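Local structure of ectonucleoside triphosphate diphosphohydrolase 4 (Homo sapiens, 6WG5) at residues 44-49 with 53-58; 61-64 with 70-73; 175-180 with 256-261; 183-188 with 479-484; 380-385 with 470-475. The protein belongs to the GDA1/CD39 family, a branch of the actin-like clan whose members pair two domains built around mixed beta sheets. All blocks are in the same frame, centred on the assembly; numbering follows the deposited sequence.

Interaction 1: residues 44-49 with 53-58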
# COMPACT_ATOMS: atom_id res chain seq x y z
N ILE A 44 6.38 -13.41 14.44
CA ILE A 44 7.03 -12.11 14.54
C ILE A 44 7.49 -11.68 13.15
O ILE A 44 8.11 -12.46 12.43
CB ILE A 44 8.22 -12.14 15.52
CG1 ILE A 44 7.76 -12.59 16.91
CG2 ILE A 44 8.87 -10.77 15.61
CD1 ILE A 44 8.84 -13.26 17.72
N VAL A 45 7.19 -10.43 12.79
CA VAL A 45 7.59 -9.85 11.52
C VAL A 45 8.27 -8.51 11.80
O VAL A 45 7.76 -7.71 12.59
CB VAL A 45 6.39 -9.64 10.58
CG1 VAL A 45 6.86 -9.13 9.22
CG2 VAL A 45 5.60 -10.93 10.43
N VAL A 46 9.41 -8.29 11.16
CA VAL A 46 10.14 -7.02 11.26
C VAL A 46 10.06 -6.34 9.90
O VAL A 46 10.49 -6.90 8.89
CB VAL A 46 11.60 -7.23 11.69
CG1 VAL A 46 12.38 -5.93 11.60
CG2 VAL A 46 11.66 -7.77 13.11
N ASP A 47 9.51 -5.13 9.89
CA ASP A 47 9.50 -4.28 8.70
C ASP A 47 10.73 -3.39 8.73
O ASP A 47 10.81 -2.46 9.54
CB ASP A 47 8.21 -3.45 8.64
CG ASP A 47 8.28 -2.34 7.61
OD1 ASP A 47 9.10 -2.43 6.67
OD2 ASP A 47 7.51 -1.36 7.75
N CYS A 48 11.70 -3.67 7.86
CA CYS A 48 12.94 -2.90 7.78
C CYS A 48 12.81 -1.89 6.65
O CYS A 48 13.17 -2.17 5.50
CB CYS A 48 14.14 -3.82 7.58
SG CYS A 48 14.66 -4.70 9.07
N GLY A 49 12.29 -0.71 6.98
CA GLY A 49 12.13 0.35 6.01
C GLY A 49 13.34 1.26 5.92
O GLY A 49 14.37 1.04 6.56
N SER A 53 12.86 0.82 11.45
CA SER A 53 12.43 -0.57 11.50
C SER A 53 11.35 -0.73 12.56
O SER A 53 11.41 -0.08 13.61
CB SER A 53 13.60 -1.51 11.79
OG SER A 53 14.57 -1.46 10.75
N ARG A 54 10.39 -1.60 12.29
CA ARG A 54 9.29 -1.88 13.20
C ARG A 54 9.10 -3.38 13.31
O ARG A 54 9.34 -4.13 12.36
CB ARG A 54 7.98 -1.22 12.74
CG ARG A 54 8.15 0.19 12.18
CD ARG A 54 8.42 0.17 10.68
NE ARG A 54 9.02 1.42 10.22
CZ ARG A 54 9.28 1.70 8.94
NH1 ARG A 54 8.99 0.82 7.99
NH2 ARG A 54 9.82 2.86 8.62
N VAL A 55 8.66 -3.83 14.48
CA VAL A 55 8.41 -5.24 14.76
C VAL A 55 6.96 -5.40 15.17
O VAL A 55 6.42 -4.58 15.93
CB VAL A 55 9.36 -5.78 15.84
CG1 VAL A 55 9.28 -4.94 17.10
CG2 VAL A 55 9.05 -7.25 16.15
N PHE A 56 6.32 -6.46 14.68
CA PHE A 56 4.94 -6.78 15.01
C PHE A 56 4.88 -8.22 15.49
O PHE A 56 5.45 -9.12 14.86
CB PHE A 56 4.01 -6.61 13.80
CG PHE A 56 4.06 -5.24 13.18
CD1 PHE A 56 3.08 -4.30 13.46
CD2 PHE A 56 5.08 -4.90 12.31
CE1 PHE A 56 3.13 -3.05 12.89
CE2 PHE A 56 5.13 -3.64 11.73
CZ PHE A 56 4.15 -2.71 12.03
N VAL A 57 4.19 -8.44 16.61
CA VAL A 57 3.94 -9.79 17.12
C VAL A 57 2.49 -10.14 16.79
O VAL A 57 1.57 -9.42 17.18
CB VAL A 57 4.21 -9.89 18.63
CG1 VAL A 57 3.92 -11.30 19.12
CG2 VAL A 57 5.64 -9.49 18.94
N TYR A 58 2.31 -11.24 16.08
CA TYR A 58 0.99 -11.76 15.75
C TYR A 58 0.76 -13.08 16.47
O TYR A 58 1.69 -13.86 16.66
CB TYR A 58 0.83 -11.96 14.24
CG TYR A 58 0.97 -10.69 13.44
CD1 TYR A 58 -0.13 -9.87 13.20
CD2 TYR A 58 2.19 -10.30 12.91
CE1 TYR A 58 -0.02 -8.71 12.47
CE2 TYR A 58 2.31 -9.14 12.18
CZ TYR A 58 1.21 -8.35 11.97
OH TYR A 58 1.32 -7.19 11.24
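D47 and R54 run alongside each other from the same face of an antiparallel beta hairpin, where they form a hydrogen-bonded pair. A bend at the CB-CG bond of R54 (chi2 89°) takes the arginine across toward the partner strand, and its NH1 reaches D47 OD2 at 2.6 Å in a salt bridge. The approach is uneven: the carboxylate oxygen sits near the guanidinium plane, whereas NH1 comes from above the carboxylate plane, and the two flat groups are turned 60° apart. Further along this face, the edge of the F56 ring meets D47 CB, its CE2 at 4.4 Å. V45 follows, its CG2 4.1 Å from CE2 of Y58, whose hydroxyl is hydrogen-bonded to T480 in helix 479-487.

On the other face, CG1 of V55 stands between the backbone N and the carbonyl carbon (chi1 55°), which leaves CG2 to face the partner strand, 3.6 Å from I44 CG2 and 4.0 Å from V46 CG2. At the turn end C48 SG and S53 OG are neighbours.

Between the two faces, V45 and F56 exchange two backbone hydrogen bonds (V45 N to F56 O 3.0 Å, F56 N to V45 O 2.8 Å), and D47 and R54 exchange two more. Strand 40-48 also pairs with strand 127-131, consistent with the N-terminal hairpin that opens an actin-like domain. I44, V46, V55 and V57 make one face largely aliphatic, while the D47-R54 ion pair and the F56 ring lie on the other together with V45. R54 grips D47 through main chain and side chain alike, which probably restricts how the carboxylate can turn.

Interaction 2: residues 61-64 with 70-73; sequences PRHN and LLDI
P61 faces D72 and H63 faces L71 across the irregular connection between two antiparallel strands, 53-61 and 74-75, with CA atoms 6.7 Å apart in the first pair and 6.1 Å in the second. That spacing is bridged by water rather than by direct backbone bonding: one water molecule donates to P61 O at 2.8 Å and accepts from D72 N at 3.0 Å. D72 is itself the centre of an inverse gamma turn, closed by a weak bond from I73 N to L71 O.

Side-chain contact occurs on either side of this bridge. The P61 ring presents CD to D72, 3.9 Å from D72 CB, the two side chains passing at a slant. H63 and L71 cross at about a right angle; with CG anti to the backbone N (chi1 -169°), the imidazole extends across toward the leucine and is met there at its edge. Both of its ring nitrogens are held within the connection, ND1 by G65 N and NE2 by D69 O, which fixes the ring's rotation. P492, D495 and I496 of helix 492-496 also pack against H63. The leucine methyl at the ring edge is CD2, 3.9 Å from H63 CD2.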
# COMPACT_ATOMS: atom_id res chain seq x y z
N PRO A 61 -5.21 -18.61 17.49
CA PRO A 61 -5.56 -19.85 18.20
C PRO A 61 -5.36 -21.05 17.28
O PRO A 61 -5.01 -20.93 16.11
CB PRO A 61 -7.03 -19.64 18.54
CG PRO A 61 -7.55 -18.80 17.42
CD PRO A 61 -6.40 -17.91 16.99
N ARG A 62 -5.60 -22.24 17.84
CA ARG A 62 -5.46 -23.46 17.06
C ARG A 62 -6.41 -23.44 15.87
O ARG A 62 -7.53 -22.93 15.96
CB ARG A 62 -5.73 -24.68 17.93
CG ARG A 62 -5.50 -26.01 17.22
CD ARG A 62 -5.84 -27.20 18.10
NE ARG A 62 -5.13 -27.16 19.37
CZ ARG A 62 -3.83 -27.44 19.50
NH1 ARG A 62 -3.10 -27.76 18.45
NH2 ARG A 62 -3.27 -27.38 20.70
N HIS A 63 -5.95 -24.00 14.76
CA HIS A 63 -6.79 -24.09 13.57
C HIS A 63 -7.92 -25.09 13.80
O HIS A 63 -7.71 -26.17 14.36
CB HIS A 63 -5.94 -24.51 12.37
CG HIS A 63 -6.63 -24.38 11.05
ND1 HIS A 63 -7.37 -25.41 10.50
CD2 HIS A 63 -6.70 -23.35 10.18
CE1 HIS A 63 -7.86 -25.01 9.34
NE2 HIS A 63 -7.47 -23.77 9.12
N ASN A 64 -9.12 -24.73 13.35
CA ASN A 64 -10.32 -25.51 13.62
C ASN A 64 -10.43 -26.78 12.78
O ASN A 64 -11.44 -27.49 12.89
CB ASN A 64 -11.57 -24.65 13.40
CG ASN A 64 -11.64 -24.07 12.01
OD1 ASN A 64 -10.98 -24.55 11.08
ND2 ASN A 64 -12.43 -23.01 11.84
N LEU A 70 -8.50 -20.08 6.77
CA LEU A 70 -7.15 -19.64 7.09
C LEU A 70 -6.99 -19.49 8.60
O LEU A 70 -7.95 -19.60 9.36
CB LEU A 70 -6.83 -18.32 6.40
CG LEU A 70 -7.16 -18.20 4.91
CD1 LEU A 70 -6.72 -16.84 4.39
CD2 LEU A 70 -6.52 -19.32 4.12
N LEU A 71 -5.76 -19.24 9.02
CA LEU A 71 -5.51 -18.97 10.43
C LEU A 71 -6.20 -17.68 10.86
O LEU A 71 -6.38 -16.75 10.07
CB LEU A 71 -4.00 -18.88 10.70
CG LEU A 71 -3.19 -20.15 10.49
CD1 LEU A 71 -1.71 -19.88 10.72
CD2 LEU A 71 -3.67 -21.27 11.40
N ASP A 72 -6.59 -17.63 12.13
CA ASP A 72 -7.24 -16.45 12.69
C ASP A 72 -6.18 -15.55 13.32
O ASP A 72 -6.11 -15.35 14.53
CB ASP A 72 -8.30 -16.87 13.71
CG ASP A 72 -9.29 -15.77 14.00
OD1 ASP A 72 -9.08 -14.63 13.53
OD2 ASP A 72 -10.29 -16.04 14.71
N ILE A 73 -5.34 -14.99 12.45
CA ILE A 73 -4.20 -14.20 12.89
C ILE A 73 -4.66 -12.82 13.33
O ILE A 73 -5.49 -12.18 12.67
CB ILE A 73 -3.15 -14.11 11.76
CG1 ILE A 73 -2.61 -15.51 11.45
CG2 ILE A 73 -2.01 -13.17 12.15
CD1 ILE A 73 -1.51 -15.55 10.41
O HOH W 1 -6.52 -20.10 13.89

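Interaction 3: residues 175-180 with 256-261; sequences EGVYAW and AEFNLG
V177 reaches from helix 175-180 to strand 256-259 with both of its methyl groups, and the close packing of this helix-on-sheet contact centres there. CG1 lies 3.6 Å from F258 CE2 and CG2 lies 3.7 Å from A256 CB, the valine and the phenylalanine meeting head-on. F258 places its CG between the backbone N and the carbonyl carbon (chi1 55°), and the ring projects to the helix. One turn on, W180 adds to the packing: its CZ3 stands in the plane of the F258 ring, at the edge, 3.9 Å from CZ.

Beyond these four residues the fit slackens. The axes come no closer than 10.6 Å and are inclined at -48°, so the contact stays confined to a few side chains. L260 does not reach the helix but lies with CG at the edge of the F258 ring. E257 is exposed to solvent, and N259 OD1 accepts from G261 N at 3.0 Å, an Asx turn.

Strand 255-259 is an outermost strand of its sheet. The helix continues across its neighbours, V177 and W180 touching V275 and V273 of strand 270-279 and A179 and W180 reaching I222 of strand 221-225, while Y178 and A179 turn to helix 479-487.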
# COMPACT_ATOMS: atom_id res chain seq x y z
N GLU A 175 5.70 -6.44 -1.72
CA GLU A 175 5.12 -5.54 -0.73
C GLU A 175 3.68 -5.20 -1.09
O GLU A 175 2.80 -5.15 -0.22
CB GLU A 175 5.96 -4.27 -0.62
CG GLU A 175 5.74 -3.50 0.67
CD GLU A 175 6.50 -2.19 0.70
OE1 GLU A 175 7.42 -2.01 -0.13
OE2 GLU A 175 6.18 -1.33 1.55
N GLY A 176 3.41 -4.98 -2.38
CA GLY A 176 2.05 -4.72 -2.81
C GLY A 176 1.13 -5.91 -2.59
O GLY A 176 -0.01 -5.76 -2.15
N VAL A 177 1.62 -7.12 -2.90
CA VAL A 177 0.81 -8.32 -2.68
C VAL A 177 0.50 -8.47 -1.19
O VAL A 177 -0.65 -8.67 -0.80
CB VAL A 177 1.54 -9.56 -3.22
CG1 VAL A 177 0.74 -10.83 -2.91
CG2 VAL A 177 1.75 -9.44 -4.72
N TYR A 178 1.53 -8.36 -0.34
CA TYR A 178 1.31 -8.50 1.09
C TYR A 178 0.30 -7.48 1.60
O TYR A 178 -0.56 -7.81 2.42
CB TYR A 178 2.64 -8.35 1.84
CG TYR A 178 3.61 -9.49 1.65
CD1 TYR A 178 3.17 -10.79 1.41
CD2 TYR A 178 4.98 -9.28 1.74
CE1 TYR A 178 4.06 -11.83 1.25
CE2 TYR A 178 5.88 -10.32 1.58
CZ TYR A 178 5.41 -11.59 1.33
OH TYR A 178 6.30 -12.63 1.17
N ALA A 179 0.39 -6.24 1.13
CA ALA A 179 -0.59 -5.23 1.55
C ALA A 179 -1.98 -5.58 1.04
O ALA A 179 -2.97 -5.37 1.75
CB ALA A 179 -0.16 -3.85 1.05
N TRP A 180 -2.07 -6.11 -0.18
CA TRP A 180 -3.37 -6.51 -0.71
C TRP A 180 -3.96 -7.66 0.10
O TRP A 180 -5.17 -7.68 0.36
CB TRP A 180 -3.22 -6.90 -2.18
CG TRP A 180 -4.50 -7.34 -2.83
CD1 TRP A 180 -5.40 -6.55 -3.47
CD2 TRP A 180 -5.01 -8.67 -2.89
NE1 TRP A 180 -6.45 -7.31 -3.94
CE2 TRP A 180 -6.23 -8.62 -3.59
CE3 TRP A 180 -4.55 -9.91 -2.43
CZ2 TRP A 180 -7.00 -9.75 -3.84
CZ3 TRP A 180 -5.32 -11.03 -2.67
CH2 TRP A 180 -6.53 -10.95 -3.37
N ALA A 256 1.16 -11.54 -9.89
CA ALA A 256 1.56 -12.51 -8.88
C ALA A 256 0.48 -13.58 -8.78
O ALA A 256 -0.71 -13.26 -8.67
CB ALA A 256 1.77 -11.83 -7.52
N GLU A 257 0.90 -14.84 -8.82
CA GLU A 257 -0.00 -15.98 -8.69
C GLU A 257 0.44 -16.81 -7.50
O GLU A 257 1.55 -17.35 -7.50
CB GLU A 257 -0.01 -16.81 -9.97
CG GLU A 257 -0.87 -16.20 -11.07
CD GLU A 257 -0.41 -16.60 -12.46
OE1 GLU A 257 -0.19 -15.69 -13.29
OE2 GLU A 257 -0.28 -17.82 -12.72
N PHE A 258 -0.42 -16.91 -6.50
CA PHE A 258 -0.08 -17.56 -5.25
C PHE A 258 -1.30 -18.30 -4.71
O PHE A 258 -2.42 -18.16 -5.21
CB PHE A 258 0.43 -16.55 -4.22
CG PHE A 258 -0.52 -15.41 -3.97
CD1 PHE A 258 -1.46 -15.49 -2.96
CD2 PHE A 258 -0.48 -14.27 -4.75
CE1 PHE A 258 -2.34 -14.45 -2.72
CE2 PHE A 258 -1.36 -13.23 -4.52
CZ PHE A 258 -2.29 -13.32 -3.51
N ASN A 259 -1.06 -19.10 -3.66
CA ASN A 259 -2.09 -19.91 -3.02
C ASN A 259 -2.03 -19.65 -1.52
O ASN A 259 -1.01 -19.94 -0.89
CB ASN A 259 -1.89 -21.39 -3.33
CG ASN A 259 -3.04 -22.25 -2.85
OD1 ASN A 259 -3.92 -21.78 -2.13
ND2 ASN A 259 -3.02 -23.52 -3.23
N LEU A 260 -3.12 -19.12 -0.96
CA LEU A 260 -3.15 -18.80 0.46
C LEU A 260 -3.53 -19.99 1.32
O LEU A 260 -3.30 -19.96 2.54
CB LEU A 260 -4.13 -17.66 0.73
CG LEU A 260 -3.59 -16.24 0.58
CD1 LEU A 260 -4.74 -15.25 0.58
CD2 LEU A 260 -2.62 -15.93 1.70
N GLY A 261 -4.11 -21.04 0.73
CA GLY A 261 -4.49 -22.20 1.50
C GLY A 261 -3.32 -23.10 1.82
O GLY A 261 -2.20 -22.91 1.33

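Interaction 4: residues 183-188 with 479-484; sequences INFVLG and WTLGAI
L481 reaches from helix 479-484 to F185 and V186 near the end of helix 172-186, a helix-helix contact at the junction between the two sheets, consistent with the paired interdomain helices of the actin-like fold. The apolar contacts converge on a single methyl group. L481 carries CG anti to the backbone N (chi1 176°), which extends the side chain across the interface, and its CD2 lies 3.7 Å from V186 CG1. The same methyl approaches the F185 ring, with the two side chains crossing at about a right angle and CD2 of L481 4.1 Å from CD2 of F185. With so few atoms involved, only 104 Å² is buried between the segments.

No hydrogen bond joins the two segments; polar bonds serve each helix separately. N184 uses both ends of its amide, OD1 taking A220 N and ND2 giving to W180 O one turn back. V186 O is hydrogen-bonded to R22 NE, and on the other helix I484 O to T488 OG1.

Backbone bonds finish the first helix. L187 N to I183 O, at 3.0 Å, makes the last regular helical turn; G188 then supplies the Schellman ending, with a positive phi of 79° and its N bonded to F185 O at 2.8 Å.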
# COMPACT_ATOMS: atom_id res chain seq x y z
N ILE A 183 -5.37 -6.22 3.67
CA ILE A 183 -6.66 -5.53 3.72
C ILE A 183 -7.80 -6.51 3.50
O ILE A 183 -8.81 -6.48 4.21
CB ILE A 183 -6.69 -4.37 2.71
CG1 ILE A 183 -7.98 -3.56 2.89
CG2 ILE A 183 -6.58 -4.88 1.27
CD1 ILE A 183 -8.09 -2.35 1.98
N ASN A 184 -7.66 -7.40 2.51
CA ASN A 184 -8.74 -8.33 2.22
C ASN A 184 -8.93 -9.33 3.35
O ASN A 184 -10.05 -9.82 3.56
CB ASN A 184 -8.46 -9.06 0.91
CG ASN A 184 -8.78 -8.21 -0.30
OD1 ASN A 184 -9.93 -8.12 -0.72
ND2 ASN A 184 -7.75 -7.58 -0.86
N PHE A 185 -7.87 -9.63 4.09
CA PHE A 185 -8.00 -10.54 5.22
C PHE A 185 -8.88 -9.93 6.31
O PHE A 185 -9.85 -10.55 6.76
CB PHE A 185 -6.63 -10.90 5.77
CG PHE A 185 -6.67 -11.87 6.91
CD1 PHE A 185 -7.04 -13.18 6.69
CD2 PHE A 185 -6.34 -11.47 8.19
CE1 PHE A 185 -7.08 -14.08 7.73
CE2 PHE A 185 -6.38 -12.36 9.24
CZ PHE A 185 -6.75 -13.68 9.01
N VAL A 186 -8.55 -8.71 6.75
CA VAL A 186 -9.34 -8.08 7.80
C VAL A 186 -10.76 -7.83 7.32
O VAL A 186 -11.71 -7.87 8.12
CB VAL A 186 -8.67 -6.77 8.27
CG1 VAL A 186 -7.31 -7.05 8.88
CG2 VAL A 186 -8.55 -5.77 7.13
N LEU A 187 -10.94 -7.57 6.03
CA LEU A 187 -12.28 -7.41 5.47
C LEU A 187 -13.02 -8.74 5.33
O LEU A 187 -14.20 -8.73 4.96
CB LEU A 187 -12.21 -6.73 4.11
CG LEU A 187 -11.75 -5.26 4.09
CD1 LEU A 187 -11.74 -4.73 2.67
CD2 LEU A 187 -12.64 -4.39 4.97
N GLY A 188 -12.36 -9.86 5.61
CA GLY A 188 -13.03 -11.15 5.58
C GLY A 188 -13.22 -11.74 4.20
O GLY A 188 -14.03 -12.65 4.04
N TRP A 479 0.83 -4.40 5.96
CA TRP A 479 1.33 -5.34 4.96
C TRP A 479 2.08 -6.48 5.63
O TRP A 479 2.15 -7.59 5.08
CB TRP A 479 2.22 -4.64 3.93
CG TRP A 479 3.57 -4.18 4.42
CD1 TRP A 479 3.93 -2.91 4.76
CD2 TRP A 479 4.75 -4.98 4.59
NE1 TRP A 479 5.25 -2.87 5.14
CE2 TRP A 479 5.77 -4.13 5.05
CE3 TRP A 479 5.03 -6.34 4.40
CZ2 TRP A 479 7.06 -4.60 5.32
CZ3 TRP A 479 6.31 -6.80 4.68
CH2 TRP A 479 7.30 -5.93 5.13
N THR A 480 2.63 -6.25 6.82
CA THR A 480 3.25 -7.33 7.58
C THR A 480 2.23 -8.40 7.95
O THR A 480 2.60 -9.57 8.13
CB THR A 480 3.91 -6.77 8.85
OG1 THR A 480 2.95 -6.01 9.60
CG2 THR A 480 5.10 -5.89 8.49
N LEU A 481 0.95 -8.03 8.06
CA LEU A 481 -0.08 -9.02 8.35
C LEU A 481 -0.28 -9.96 7.17
O LEU A 481 -0.45 -11.17 7.36
CB LEU A 481 -1.40 -8.31 8.69
CG LEU A 481 -2.61 -9.22 8.92
CD1 LEU A 481 -2.35 -10.22 10.03
CD2 LEU A 481 -3.83 -8.37 9.24
N GLY A 482 -0.26 -9.44 5.95
CA GLY A 482 -0.32 -10.30 4.78
C GLY A 482 0.92 -11.16 4.64
O GLY A 482 0.85 -12.28 4.12
N ALA A 483 2.06 -10.66 5.11
CA ALA A 483 3.29 -11.44 5.05
C ALA A 483 3.23 -12.63 5.99
O ALA A 483 3.46 -13.78 5.57
CB ALA A 483 4.49 -10.55 5.39
N ILE A 484 2.92 -12.39 7.26
CA ILE A 484 2.80 -13.49 8.22
C ILE A 484 1.73 -14.48 7.75
O ILE A 484 1.89 -15.70 7.89
CB ILE A 484 2.50 -12.96 9.63
CG1 ILE A 484 2.60 -14.08 10.67
CG2 ILE A 484 1.13 -12.31 9.69
CD1 ILE A 484 4.00 -14.36 11.13

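Interaction 5: residues 380-385 with 470-475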
# COMPACT_ATOMS: atom_id res chain seq x y z
N GLU A 380 -14.40 -3.11 -6.58
CA GLU A 380 -14.35 -2.12 -5.52
C GLU A 380 -12.89 -1.86 -5.18
O GLU A 380 -12.05 -2.76 -5.29
CB GLU A 380 -15.12 -2.57 -4.27
CG GLU A 380 -14.59 -3.84 -3.63
CD GLU A 380 -15.45 -4.30 -2.47
OE1 GLU A 380 -15.63 -3.52 -1.51
OE2 GLU A 380 -15.94 -5.45 -2.51
N PHE A 381 -12.60 -0.62 -4.78
CA PHE A 381 -11.24 -0.21 -4.45
C PHE A 381 -11.26 0.64 -3.19
O PHE A 381 -12.23 1.35 -2.91
CB PHE A 381 -10.60 0.60 -5.59
CG PHE A 381 -10.07 -0.24 -6.71
CD1 PHE A 381 -8.71 -0.49 -6.82
CD2 PHE A 381 -10.92 -0.77 -7.66
CE1 PHE A 381 -8.21 -1.26 -7.86
CE2 PHE A 381 -10.43 -1.54 -8.70
CZ PHE A 381 -9.07 -1.78 -8.80
N TYR A 382 -10.17 0.57 -2.44
CA TYR A 382 -9.88 1.50 -1.36
C TYR A 382 -8.79 2.46 -1.81
O TYR A 382 -7.83 2.05 -2.48
CB TYR A 382 -9.44 0.77 -0.09
CG TYR A 382 -10.57 0.24 0.75
CD1 TYR A 382 -10.89 0.82 1.97
CD2 TYR A 382 -11.32 -0.85 0.33
CE1 TYR A 382 -11.93 0.34 2.74
CE2 TYR A 382 -12.36 -1.34 1.09
CZ TYR A 382 -12.66 -0.74 2.30
OH TYR A 382 -13.70 -1.23 3.06
N GLY A 383 -8.93 3.73 -1.45
CA GLY A 383 -7.95 4.76 -1.76
C GLY A 383 -7.28 5.25 -0.49
O GLY A 383 -7.96 5.68 0.45
N PHE A 384 -5.96 5.19 -0.48
CA PHE A 384 -5.17 5.55 0.69
C PHE A 384 -4.29 6.76 0.39
O PHE A 384 -4.15 7.19 -0.75
CB PHE A 384 -4.31 4.37 1.15
CG PHE A 384 -5.11 3.19 1.63
CD1 PHE A 384 -5.68 3.19 2.89
CD2 PHE A 384 -5.28 2.07 0.82
CE1 PHE A 384 -6.42 2.11 3.33
CE2 PHE A 384 -6.01 0.99 1.26
CZ PHE A 384 -6.58 1.01 2.52
N SER A 385 -3.71 7.30 1.46
CA SER A 385 -2.77 8.43 1.39
C SER A 385 -3.46 9.60 0.71
O SER A 385 -4.53 10.02 1.18
CB SER A 385 -1.48 7.94 0.73
OG SER A 385 -0.80 7.02 1.57
N LEU A 470 -8.16 6.25 5.60
CA LEU A 470 -6.85 6.20 6.24
C LEU A 470 -6.59 4.87 6.91
O LEU A 470 -5.43 4.44 7.00
CB LEU A 470 -6.72 7.33 7.27
CG LEU A 470 -5.35 7.99 7.44
CD1 LEU A 470 -4.82 8.56 6.12
CD2 LEU A 470 -5.45 9.10 8.48
N GLN A 471 -7.64 4.20 7.38
CA GLN A 471 -7.51 2.91 8.04
C GLN A 471 -8.76 2.10 7.77
O GLN A 471 -9.75 2.60 7.22
CB GLN A 471 -7.27 3.09 9.54
CG GLN A 471 -8.21 4.08 10.22
CD GLN A 471 -7.76 4.43 11.63
OE1 GLN A 471 -6.58 4.32 11.96
NE2 GLN A 471 -8.71 4.84 12.46
N VAL A 472 -8.70 0.82 8.13
CA VAL A 472 -9.80 -0.12 7.93
C VAL A 472 -10.17 -0.72 9.28
O VAL A 472 -9.29 -1.19 10.01
CB VAL A 472 -9.43 -1.22 6.92
CG1 VAL A 472 -10.62 -2.13 6.66
CG2 VAL A 472 -8.94 -0.60 5.62
N TYR A 473 -11.46 -0.70 9.60
CA TYR A 473 -11.93 -1.13 10.91
C TYR A 473 -11.11 -0.47 12.02
O TYR A 473 -10.73 -1.10 13.01
CB TYR A 473 -11.90 -2.66 11.03
CG TYR A 473 -12.86 -3.36 10.08
CD1 TYR A 473 -14.02 -2.74 9.65
CD2 TYR A 473 -12.59 -4.64 9.60
CE1 TYR A 473 -14.90 -3.37 8.78
CE2 TYR A 473 -13.46 -5.27 8.73
CZ TYR A 473 -14.61 -4.63 8.32
OH TYR A 473 -15.48 -5.25 7.46
N ASP A 474 -10.83 0.82 11.83
CA ASP A 474 -10.17 1.65 12.83
C ASP A 474 -8.76 1.17 13.14
O ASP A 474 -8.25 1.37 14.25
CB ASP A 474 -11.00 1.74 14.11
CG ASP A 474 -12.31 2.48 13.90
OD1 ASP A 474 -12.28 3.72 13.77
OD2 ASP A 474 -13.37 1.81 13.86
N LYS A 475 -8.10 0.54 12.17
CA LYS A 475 -6.72 0.09 12.32
C LYS A 475 -5.98 0.27 11.01
O LYS A 475 -6.55 0.06 9.93
CB LYS A 475 -6.64 -1.37 12.77
CG LYS A 475 -7.21 -1.63 14.16
CD LYS A 475 -6.99 -3.07 14.59
CE LYS A 475 -7.68 -3.37 15.92
NZ LYS A 475 -7.56 -4.80 16.30
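F384 and L470 bring their CA atoms to 5.8 Å, while those of Y382 and V472 stand 9.4 Å apart, so strand 381-385 of the second mixed sheet splays from 470-475, the loop between strand 466-468 and helix 479-487. That loop reverses in a type I' beta turn from V472 to K475, closed by V472 N to K475 O at 2.9 Å and K475 N to V472 O at 3.0 Å.

V472 makes the side-chain contact, and its two methyl groups divide the work. CG2 is directed to the strand and touches two aromatic rings, at 4.2 Å from F384 CZ and 4.3 Å from Y382 CE1. F384 receives it at the ring edge, near the ring plane, and L470 O also lies near that plane, 4.3 Å from CD1. No hydrogen bond joins the two segments; the contact is held by apolar packing, mostly buried, with L470 at its exposed margin.

The surroundings enlarge this cluster. I183 of helix 172-186 touches Y382, F384 and V472, and L187 adds to Y382 and V472. At the strand end S385 bonds through OG to D224 OD1 of the adjacent strand 221-225. The other valine methyl, CG1, is anti to the backbone N (chi1 -176°) and lies 4.2 Å above one face of the Y473 ring, offset toward its rim.

The five contacts begin in one sheet and end against another. Interactions 1 and 2 follow in series, hairpin 40-61 and then its exit, meeting where Y58 CB packs on I73 CG2 (3.7 Å). Interactions 3 and 4 share helix 172-186, lie about 9 Å apart between centres and alternate along the chain. Interaction 5 falls, in sequence, between the two segments of interaction 4 and reaches the same sheet as interaction 3. Helix 479-487 touches interactions 1, 2 and 3, whereas interactions 1 and 5 keep nearest atoms about 9 Å apart. Two central helices therefore connect the two sheets, linking chain regions hundreds of residues apart.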